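Long-range contact in cellulosomal scaffoldin (Acetivibrio cellulolyticus, PDB 3ZUC), which binds crystalline cellulose through the family 3b carbohydrate-binding module described here, in a scaffoldin that probably also hydrolyses cellulose: residues A[20-25]-A[116-121]. Numbering follows the deposited sequence.
Sequences NSIYPK and TNYNQA. With CA (calcium ion), chain B.
Ile22 sets its terminal methyl squarely on the ring of Tyr118: CD1 lies 3.8 Å from the centroid of that ring, 13° off the normal, a CH-pi contact over one face. CG1 stands anti to the carbonyl carbon (chi1 -64°), and the chain running on extended from there brings CD1 out over the ring. The two side chains cross at about a right angle. At the edge of the same ring, roughly level with it, sit Asn20 O and Ser21 N. Ile22 also runs antiparallel to the Gln120 side chain, whose OE1 comes within 3.6 Å of Ile22 CG1.

No direct hydrogen bond joins 20-25 to 116-121; two waters do that work. One donates to both Asn20 O (2.7 Å) and Thr116 O (2.8 Å). The second accepts from Tyr23 N at 2.9 Å and donates to Gln120 OE1 at 2.7 Å. Gln120 NE2 is held by the carbonyls of Gly14 and Gln16, which fixes the turn of the amide, and Tyr118 OH bonds to Gln55.

Further out, strand 118-119 pairs antiparallel with 18-19, and 24-30 runs in a sheet of the CBM3 beta-sandwich. Asn119 O binds calcium at 2.3 Å, alongside Thr48, Asp50, Asp122, Asp123 and a water; Asn119 OD1 accepts from Ala121 N in an Asx turn. Tyr118 and Gln120, flanking this ligand, both pack on Ile22 just ahead of strand 24-30. Their buried apolar and water-bridged contacts would help hold the calcium-binding backbone, while the Asn20, Thr116 and Asn117 end is more open.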
ATOM      1  N   ASN A  20      13.117   4.493  11.144  1.00  6.52           N
ATOM      2  CA  ASN A  20      12.038   5.076  11.918  1.00  6.84           C
ATOM      3  C   ASN A  20      10.787   5.336  11.092  1.00  7.03           C
ATOM      4  O   ASN A  20       9.802   5.820  11.614  1.00  9.49           O
ATOM      5  CB  ASN A  20      12.495   6.339  12.648  1.00  7.75           C
ATOM      6  CG  ASN A  20      12.860   7.462  11.703  1.00  8.19           C
ATOM      7  OD1 ASN A  20      12.508   7.450  10.521  1.00  9.12           O
ATOM      8  ND2 ASN A  20      13.532   8.458  12.228  1.00 10.57           N
ATOM      9  N   SER A  21      10.807   5.006   9.804  0.84  6.14           N
ATOM     10  CA  SER A  21       9.656   5.163   8.936  0.84  6.48           C
ATOM     11  C   SER A  21       9.683   4.079   7.877  0.84  5.61           C
ATOM     12  O   SER A  21      10.736   3.531   7.533  0.84  5.82           O
ATOM     13  CB  SER A  21       9.682   6.525   8.236  0.84  7.99           C
ATOM     14  OG  SER A  21       9.614   7.608   9.153  0.84  8.70           O
ATOM     15  N   ILE A  22       8.505   3.813   7.331  1.00  5.62           N
ATOM     16  CA  ILE A  22       8.344   2.937   6.193  1.00  5.58           C
ATOM     17  C   ILE A  22       7.738   3.801   5.077  1.00  5.61           C
ATOM     18  O   ILE A  22       6.891   4.663   5.320  1.00  5.89           O
ATOM     19  CB  ILE A  22       7.516   1.688   6.567  1.00  6.12           C
ATOM     20  CG1 ILE A  22       8.315   0.877   7.606  1.00  7.23           C
ATOM     21  CG2 ILE A  22       7.226   0.840   5.343  1.00  6.23           C
ATOM     22  CD1 ILE A  22       7.590  -0.304   8.211  1.00  7.44           C
ATOM     23  N   TYR A  23       8.209   3.573   3.851  1.00  5.56           N
ATOM     24  CA  TYR A  23       7.998   4.496   2.720  1.00  5.72           C
ATOM     25  C   TYR A  23       7.379   3.789   1.505  1.00  5.74           C
ATOM     26  O   TYR A  23       7.999   3.666   0.447  1.00  6.63           O
ATOM     27  CB  TYR A  23       9.344   5.092   2.289  1.00  6.63           C
ATOM     28  CG  TYR A  23      10.117   5.884   3.319  1.00  6.52           C
ATOM     29  CD1 TYR A  23      10.927   5.268   4.269  1.00  6.65           C
ATOM     30  CD2 TYR A  23      10.121   7.268   3.287  1.00  7.75           C
ATOM     31  CE1 TYR A  23      11.689   6.018   5.167  1.00  7.28           C
ATOM     32  CE2 TYR A  23      10.854   8.008   4.172  1.00  7.91           C
ATOM     33  CZ  TYR A  23      11.650   7.386   5.114  1.00  7.34           C
ATOM     34  OH  TYR A  23      12.385   8.171   5.959  1.00  8.63           O
ATOM     35  N   PRO A  24       6.126   3.336   1.613  1.00  6.12           N
ATOM     36  CA  PRO A  24       5.525   2.625   0.497  1.00  6.73           C
ATOM     37  C   PRO A  24       5.207   3.533  -0.682  1.00  7.07           C
ATOM     38  O   PRO A  24       4.649   4.611  -0.499  1.00  9.35           O
ATOM     39  CB  PRO A  24       4.227   2.078   1.115  1.00  7.97           C
ATOM     40  CG  PRO A  24       3.898   3.065   2.193  1.00  8.32           C
ATOM     41  CD  PRO A  24       5.220   3.436   2.764  1.00  6.52           C
ATOM     42  N   LYS A  25       5.535   3.063  -1.884  1.00  6.54           N
ATOM     43  CA  LYS A  25       5.167   3.731  -3.122  1.00  7.31           C
ATOM     44  C   LYS A  25       4.476   2.737  -4.037  1.00  6.48           C
ATOM     45  O   LYS A  25       5.073   1.726  -4.410  1.00  7.53           O
ATOM     46  CB  LYS A  25       6.425   4.297  -3.843  1.00  9.62           C
ATOM     47  CG  LYS A  25       7.023   5.446  -3.126  1.00 10.97           C
ATOM     48  CD  LYS A  25       8.143   6.082  -3.879  1.00 11.67           C
ATOM     49  CE  LYS A  25       7.729   6.680  -5.206  1.00 11.46           C
ATOM     50  NZ  LYS A  25       8.640   7.830  -5.583  1.00 10.41           N
ATOM     51  N   THR A 116      10.058   5.622  17.274  1.00  7.57           N
ATOM     52  CA  THR A 116      10.954   4.497  17.483  1.00  7.94           C
ATOM     53  C   THR A 116      11.039   3.601  16.234  1.00  7.51           C
ATOM     54  O   THR A 116      10.228   3.674  15.305  1.00  8.27           O
ATOM     55  CB  THR A 116      10.555   3.699  18.743  1.00  8.55           C
ATOM     56  OG1 THR A 116       9.200   3.247  18.623  1.00  7.85           O
ATOM     57  CG2 THR A 116      10.754   4.556  20.011  1.00  9.38           C
ATOM     58  N   ASN A 117      12.054   2.755  16.188  1.00  7.59           N
ATOM     59  CA  ASN A 117      12.401   2.061  14.964  1.00  7.40           C
ATOM     60  C   ASN A 117      11.555   0.841  14.644  1.00  7.04           C
ATOM     61  O   ASN A 117      11.060   0.129  15.527  1.00  8.01           O
ATOM     62  CB  ASN A 117      13.863   1.642  14.980  1.00  8.51           C
ATOM     63  CG  ASN A 117      14.813   2.819  14.854  1.00 10.19           C
ATOM     64  OD1 ASN A 117      14.480   3.854  14.288  1.00 11.50           O
ATOM     65  ND2 ASN A 117      16.000   2.660  15.402  1.00 13.19           N
ATOM     66  N   TYR A 118      11.455   0.597  13.347  1.00  6.69           N
ATOM     67  CA  TYR A 118      11.070  -0.646  12.725  1.00  6.76           C
ATOM     68  C   TYR A 118      12.321  -1.429  12.292  1.00  7.19           C
ATOM     69  O   TYR A 118      13.368  -0.832  12.063  1.00  7.98           O
ATOM     70  CB  TYR A 118      10.282  -0.368  11.449  1.00  6.35           C
ATOM     71  CG  TYR A 118       8.977   0.363  11.624  1.00  6.34           C
ATOM     72  CD1 TYR A 118       7.821  -0.316  11.962  1.00  6.55           C
ATOM     73  CD2 TYR A 118       8.884   1.724  11.411  1.00  7.09           C
ATOM     74  CE1 TYR A 118       6.603   0.342  12.075  1.00  6.48           C
ATOM     75  CE2 TYR A 118       7.689   2.386  11.527  1.00  7.36           C
ATOM     76  CZ  TYR A 118       6.535   1.697  11.840  1.00  6.37           C
ATOM     77  OH  TYR A 118       5.361   2.399  11.959  1.00  7.03           O
ATOM     78  N   ASN A 119      12.179  -2.753  12.135  1.00  6.70           N
ATOM     79  CA  ASN A 119      13.103  -3.576  11.345  1.00  6.77           C
ATOM     80  C   ASN A 119      12.410  -3.935  10.051  1.00  6.17           C
ATOM     81  O   ASN A 119      11.511  -4.781  10.033  1.00  6.36           O
ATOM     82  CB  ASN A 119      13.508  -4.860  12.086  1.00  7.60           C
ATOM     83  CG  ASN A 119      14.286  -5.798  11.203  1.00  8.35           C
ATOM     84  OD1 ASN A 119      14.966  -5.355  10.268  1.00  8.92           O
ATOM     85  ND2 ASN A 119      14.190  -7.092  11.471  1.00  9.55           N
ATOM     86  N   GLN A 120      12.771  -3.285   8.952  1.00  6.23           N
ATOM     87  CA  GLN A 120      12.095  -3.543   7.685  1.00  6.51           C
ATOM     88  C   GLN A 120      12.413  -4.922   7.122  1.00  6.67           C
ATOM     89  O   GLN A 120      11.641  -5.466   6.324  1.00  7.13           O
ATOM     90  CB  GLN A 120      12.436  -2.485   6.637  1.00  6.49           C
ATOM     91  CG  GLN A 120      12.115  -1.077   7.068  1.00  6.70           C
ATOM     92  CD  GLN A 120      11.899  -0.178   5.877  1.00  6.50           C
ATOM     93  OE1 GLN A 120      10.820  -0.214   5.277  1.00  6.46           O
ATOM     94  NE2 GLN A 120      12.914   0.595   5.500  1.00  6.85           N
ATOM     95  N   ALA A 121      13.572  -5.477   7.484  1.00  7.30           N
ATOM     96  CA  ALA A 121      14.101  -6.618   6.760  1.00  8.46           C
ATOM     97  C   ALA A 121      13.201  -7.845   6.810  1.00  8.35           C
ATOM     98  O   ALA A 121      13.218  -8.640   5.868  1.00  9.86           O
ATOM     99  CB  ALA A 121      15.485  -6.983   7.286  1.00  9.36           C
TER
HETATM  100 CA    CA B1154       9.513  -5.613  10.911  1.00  5.69          CA
HETATM  101  O   HOH W   1       8.582   5.481  14.014  1.00  7.89           O
HETATM  102  O   HOH W   2      10.261   1.622   3.365  1.00  6.38           O
HETATM  103  O   HOH W   3       9.037  -3.268  10.300  1.00  6.25           O